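PDB 7EPK: signal recognition particle 54 kDa protein from Aeropyrum pernix, which is the SRP54 protein of the archaeal signal recognition particle, joining a helical bundle and a P-loop GTPase-type domain to a helical signal-peptide-binding domain. Local coordinates for residues A[381-384]-A[385-389]; A[413-416]-A[417-421]. One frame throughout, in Å; residues are numbered along the deposited sequence.

How the contacts relate
Following the chain from the N terminus, contact 1 (381-389) comes first and contact 2 (413-421) second. Neither encloses a loop: each lies within a continuous run of residues, and contact 1 ends before contact 2 begins, so they stand in series without nesting or crossing. Contact 1 is the short helix 382-386 with its turn out, contact 2 the middle of helix 409-423, and helix 393-402 runs between them along the chain. Their centres are about 14 Å apart in the signal-peptide-binding domain. Tyr417 joins the exit turn of helix 382-386 to helix 409-423: Pro388 CG packs 3.4 Å from Tyr417 CZ, and Glu389 OE1 and Tyr417 OH, 3.2 Å apart, probably share a hydrogen bond.

Contact 1 of 2, residues A[381-384]-A[385-389]; sequences TYEE and LDRPE
Tyr382 and Leu385 meet about one turn apart: the tyrosine's chi1 of -67° sets CG anti to the carbonyl carbon, and CD1 of its ring lies 4.3 Å from Leu385 CD2. This is a loose apolar contact, with the methyl placed obliquely to the ring. It belongs to a short N-capped helix, 382-386, in the helical signal-peptide-binding domain. Thr381 is the N-cap: its OG1 accepts from Glu384 N at 2.9 Å, and the N-H...O angle of 177° is almost straight. The carbonyl of the same threonine opens the regular i to i+4 bonding, since Leu385 N donates to Thr381 O at 2.7 Å; one residue engages the first turn through both side chain and main chain.

Glu383 and Arg387 stand one turn apart, yet OE2 of Glu383 and NH1 of Arg387 stay 4.5 Å from each other, beyond a salt bridge, so any attraction is probably weak. The other oxygen, Glu383 OE1, makes a long, weak ion pair with Arg395 NH2. Glu384 behaves differently. Its chain is extended beyond CG and sends the carboxylate away from Leu385-Glu389 to helix 393-402, where OE1 forms salt bridges with Arg395 and Arg398; this buried acid ties the two helices together. Leu385 and Pro388 both rest on Met326 of helix 326-337.

The helix ends within 385-389. Asp386 N makes only weak bonds, to Tyr382 O and Glu383 O, whereas Arg387 N still donates to Glu383 O at 2.9 Å, although Arg387 no longer has a helical backbone. The next residue cannot continue the series: Pro388 N lies 3.1 Å from Glu384 O but carries no hydrogen, and its ring CD stands 3.7 Å from that same oxygen.

Contact 2 of 2, residues A[413-416]-A[417-421]; sequences LLVY and YKNLK
Tyr416 and Leu420 carry the main side-chain contact here, one turn apart on helix 409-423 of the helical signal-peptide-binding domain. Its kind is CH-pi: Leu420 CD2 lies 3.7 Å from the centroid of the Tyr416 ring, and the 13° offset from the ring normal places the methyl over the centre of one face. The tyrosine's CG is anti to the backbone N (chi1 -179°), which sets it beside the carbonyl carbon. Beyond the ring, Tyr416 OH hydrogen-bonds to Ala362 O and Gln332 NE2, so the far end of the side chain is fixed by polar partners while one face takes the methyl. The ring also meets Trp373, their planes at about 55°.

Apolar packing adds Leu413, which rests on the same Trp373 of helix 367-379.

Backbone bonds are of the i to i+4 kind. Tyr417 N donates to Leu413 O at 2.7 Å, Lys418 N to Leu414 O at 2.9 Å, and Leu420 N to Tyr416 O at 2.7 Å, the last with an N-H...O angle of 173°.

Two side chains also run past a backbone oxygen. Leu414 O sits at the edge of the Tyr417 ring, in its plane, 3.7 Å from CD2 of that ring, and the extended Lys418 chain passes beside the same oxygen, with Lys418 CG 3.4 Å from Leu414 O.

Contact 1 of 2, residues A[381-384]-A[385-389]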
loop_
_atom_site.group_PDB
_atom_site.type_symbol
_atom_site.label_atom_id
_atom_site.label_comp_id
_atom_site.label_asym_id
_atom_site.label_seq_id
_atom_site.Cartn_x
_atom_site.Cartn_y
_atom_site.Cartn_z
ATOM N N THR A 381 -32.835 -10.529 -17.515
ATOM C CA THR A 381 -32.192 -10.407 -18.858
ATOM C C THR A 381 -31.967 -8.925 -19.173
ATOM O O THR A 381 -32.629 -8.051 -18.579
ATOM C CB THR A 381 -33.008 -11.047 -20.001
ATOM O OG1 THR A 381 -34.080 -10.204 -20.409
ATOM C CG2 THR A 381 -33.633 -12.377 -19.655
ATOM N N TYR A 382 -31.093 -8.639 -20.124
ATOM C CA TYR A 382 -30.858 -7.254 -20.601
ATOM C C TYR A 382 -32.167 -6.668 -21.135
ATOM O O TYR A 382 -32.365 -5.461 -20.982
ATOM C CB TYR A 382 -29.739 -7.229 -21.645
ATOM C CG TYR A 382 -28.393 -7.571 -21.067
ATOM C CD1 TYR A 382 -27.751 -6.706 -20.196
ATOM C CD2 TYR A 382 -27.799 -8.787 -21.331
ATOM C CE1 TYR A 382 -26.517 -7.026 -19.645
ATOM C CE2 TYR A 382 -26.577 -9.125 -20.783
ATOM C CZ TYR A 382 -25.922 -8.241 -19.945
ATOM O OH TYR A 382 -24.710 -8.589 -19.412
ATOM N N GLU A 383 -32.996 -7.495 -21.767
ATOM C CA GLU A 383 -34.320 -7.093 -22.309
ATOM C C GLU A 383 -35.254 -6.768 -21.143
ATOM O O GLU A 383 -35.888 -5.703 -21.149
ATOM C CB GLU A 383 -34.922 -8.209 -23.155
ATOM C CG GLU A 383 -36.251 -7.850 -23.786
ATOM C CD GLU A 383 -36.896 -9.029 -24.487
ATOM O OE1 GLU A 383 -37.435 -9.861 -23.758
ATOM O OE2 GLU A 383 -36.832 -9.135 -25.748
ATOM N N GLU A 384 -35.304 -7.641 -20.146
ATOM C CA GLU A 384 -36.009 -7.363 -18.870
ATOM C C GLU A 384 -35.485 -6.074 -18.239
ATOM O O GLU A 384 -36.316 -5.250 -17.904
ATOM C CB GLU A 384 -35.878 -8.544 -17.923
ATOM C CG GLU A 384 -36.559 -9.765 -18.487
ATOM C CD GLU A 384 -36.660 -10.886 -17.499
ATOM O OE1 GLU A 384 -37.206 -11.918 -17.895
ATOM O OE2 GLU A 384 -36.176 -10.711 -16.354
ATOM N N LEU A 385 -34.168 -5.876 -18.130
ATOM C CA LEU A 385 -33.616 -4.636 -17.505
ATOM C C LEU A 385 -34.266 -3.425 -18.181
ATOM O O LEU A 385 -34.595 -2.461 -17.499
ATOM C CB LEU A 385 -32.088 -4.584 -17.644
ATOM C CG LEU A 385 -31.221 -5.097 -16.477
ATOM C CD1 LEU A 385 -31.987 -5.330 -15.177
ATOM C CD2 LEU A 385 -30.466 -6.356 -16.877
ATOM N N ASP A 386 -34.483 -3.520 -19.487
ATOM C CA ASP A 386 -34.931 -2.389 -20.337
ATOM C C ASP A 386 -36.429 -2.193 -20.167
ATOM O O ASP A 386 -36.857 -1.049 -20.066
ATOM C CB ASP A 386 -34.632 -2.634 -21.816
ATOM C CG ASP A 386 -34.915 -1.405 -22.651
ATOM O OD1 ASP A 386 -34.718 -0.289 -22.128
ATOM O OD2 ASP A 386 -35.333 -1.576 -23.804
ATOM N N ARG A 387 -37.163 -3.300 -20.182
ATOM C CA ARG A 387 -38.639 -3.347 -20.186
ATOM C C ARG A 387 -39.084 -4.277 -19.061
ATOM O O ARG A 387 -39.421 -5.436 -19.287
ATOM C CB ARG A 387 -39.100 -3.816 -21.573
ATOM C CG ARG A 387 -38.985 -2.759 -22.667
ATOM C CD ARG A 387 -39.201 -3.335 -24.053
ATOM N NE ARG A 387 -40.499 -3.991 -24.169
ATOM C CZ ARG A 387 -40.736 -5.128 -24.832
ATOM N NH1 ARG A 387 -39.769 -5.770 -25.475
ATOM N NH2 ARG A 387 -41.960 -5.624 -24.863
ATOM N N PRO A 388 -39.071 -3.831 -17.794
ATOM C CA PRO A 388 -39.432 -4.722 -16.692
ATOM C C PRO A 388 -40.932 -5.083 -16.678
ATOM O O PRO A 388 -41.296 -6.001 -15.972
ATOM C CB PRO A 388 -38.998 -3.915 -15.459
ATOM C CG PRO A 388 -39.129 -2.471 -15.896
ATOM C CD PRO A 388 -38.706 -2.478 -17.353
ATOM N N GLU A 389 -41.756 -4.357 -17.444
ATOM C CA GLU A 389 -43.223 -4.592 -17.629
ATOM C C GLU A 389 -43.468 -5.910 -18.377
ATOM O O GLU A 389 -44.560 -6.485 -18.217
ATOM C CB GLU A 389 -43.892 -3.439 -18.387
ATOM C CG GLU A 389 -43.078 -2.871 -19.551
ATOM C CD GLU A 389 -42.106 -1.743 -19.206
ATOM O OE1 GLU A 389 -41.991 -1.369 -18.002
ATOM O OE2 GLU A 389 -41.458 -1.224 -20.141
#

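Contact 2 of 2, residues A[413-416]-A[417-421]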
loop_
_atom_site.group_PDB
_atom_site.type_symbol
_atom_site.label_atom_id
_atom_site.label_comp_id
_atom_site.label_asym_id
_atom_site.label_seq_id
_atom_site.Cartn_x
_atom_site.Cartn_y
_atom_site.Cartn_z
ATOM N N LEU A 413 -40.079 -5.363 -5.516
ATOM C CA LEU A 413 -39.220 -4.464 -6.333
ATOM C C LEU A 413 -40.096 -3.876 -7.435
ATOM O O LEU A 413 -40.149 -2.635 -7.578
ATOM C CB LEU A 413 -38.033 -5.253 -6.922
ATOM C CG LEU A 413 -37.189 -4.568 -8.014
ATOM C CD1 LEU A 413 -36.805 -3.143 -7.640
ATOM C CD2 LEU A 413 -35.925 -5.362 -8.303
ATOM N N LEU A 414 -40.756 -4.762 -8.180
ATOM C CA LEU A 414 -41.574 -4.382 -9.350
ATOM C C LEU A 414 -42.552 -3.279 -8.933
ATOM O O LEU A 414 -42.544 -2.203 -9.587
ATOM C CB LEU A 414 -42.238 -5.637 -9.913
ATOM C CG LEU A 414 -41.546 -6.196 -11.159
ATOM C CD1 LEU A 414 -40.046 -6.357 -10.964
ATOM C CD2 LEU A 414 -42.165 -7.515 -11.581
ATOM N N VAL A 415 -43.286 -3.478 -7.833
ATOM C CA VAL A 415 -44.250 -2.466 -7.301
ATOM C C VAL A 415 -43.467 -1.185 -7.002
ATOM O O VAL A 415 -43.950 -0.104 -7.411
ATOM C CB VAL A 415 -45.022 -2.970 -6.062
ATOM C CG1 VAL A 415 -45.902 -1.891 -5.440
ATOM C CG2 VAL A 415 -45.863 -4.189 -6.395
ATOM N N TYR A 416 -42.309 -1.321 -6.341
ATOM C CA TYR A 416 -41.417 -0.207 -5.915
ATOM C C TYR A 416 -41.117 0.647 -7.139
ATOM O O TYR A 416 -41.422 1.867 -7.149
ATOM C CB TYR A 416 -40.122 -0.728 -5.284
ATOM C CG TYR A 416 -39.170 0.344 -4.815
ATOM C CD1 TYR A 416 -39.320 0.935 -3.570
ATOM C CD2 TYR A 416 -38.115 0.764 -5.611
ATOM C CE1 TYR A 416 -38.453 1.921 -3.131
ATOM C CE2 TYR A 416 -37.242 1.750 -5.187
ATOM C CZ TYR A 416 -37.409 2.323 -3.939
ATOM O OH TYR A 416 -36.560 3.290 -3.499
ATOM N N TYR A 417 -40.593 -0.014 -8.167
ATOM C CA TYR A 417 -40.364 0.583 -9.502
ATOM C C TYR A 417 -41.646 1.328 -9.902
ATOM O O TYR A 417 -41.590 2.560 -9.987
ATOM C CB TYR A 417 -39.857 -0.502 -10.457
ATOM C CG TYR A 417 -40.013 -0.185 -11.920
ATOM C CD1 TYR A 417 -39.106 0.608 -12.597
ATOM C CD2 TYR A 417 -41.098 -0.671 -12.626
ATOM C CE1 TYR A 417 -39.276 0.902 -13.943
ATOM C CE2 TYR A 417 -41.281 -0.391 -13.968
ATOM C CZ TYR A 417 -40.365 0.393 -14.631
ATOM O OH TYR A 417 -40.565 0.605 -15.962
ATOM N N LYS A 418 -42.779 0.628 -10.058
ATOM C CA LYS A 418 -44.060 1.237 -10.530
ATOM C C LYS A 418 -44.460 2.373 -9.585
ATOM O O LYS A 418 -44.819 3.455 -10.081
ATOM C CB LYS A 418 -45.210 0.226 -10.604
ATOM C CG LYS A 418 -45.035 -0.922 -11.595
ATOM C CD LYS A 418 -45.920 -2.123 -11.264
ATOM C CE LYS A 418 -45.587 -3.398 -12.013
ATOM N NZ LYS A 418 -46.317 -4.556 -11.442
ATOM N N ASN A 419 -44.395 2.129 -8.275
ATOM C CA ASN A 419 -44.915 3.070 -7.250
ATOM C C ASN A 419 -44.090 4.361 -7.320
ATOM O O ASN A 419 -44.702 5.443 -7.348
ATOM C CB ASN A 419 -44.963 2.437 -5.854
ATOM C CG ASN A 419 -46.192 2.851 -5.074
ATOM O OD1 ASN A 419 -46.345 4.018 -4.720
ATOM N ND2 ASN A 419 -47.075 1.902 -4.808
ATOM N N LEU A 420 -42.759 4.258 -7.382
ATOM C CA LEU A 420 -41.876 5.440 -7.547
ATOM C C LEU A 420 -42.305 6.159 -8.819
ATOM O O LEU A 420 -42.579 7.364 -8.737
ATOM C CB LEU A 420 -40.400 5.029 -7.607
ATOM C CG LEU A 420 -39.627 5.109 -6.287
ATOM C CD1 LEU A 420 -39.416 6.561 -5.868
ATOM C CD2 LEU A 420 -40.328 4.332 -5.172
ATOM N N LYS A 421 -42.429 5.419 -9.925
ATOM C CA LYS A 421 -42.648 5.973 -11.293
ATOM C C LYS A 421 -43.956 6.773 -11.377
ATOM O O LYS A 421 -43.967 7.804 -12.099
ATOM C CB LYS A 421 -42.679 4.868 -12.347
ATOM C CG LYS A 421 -42.859 5.408 -13.750
ATOM C CD LYS A 421 -41.945 4.767 -14.733
ATOM C CE LYS A 421 -42.256 3.304 -14.939
ATOM N NZ LYS A 421 -41.723 2.850 -16.242
#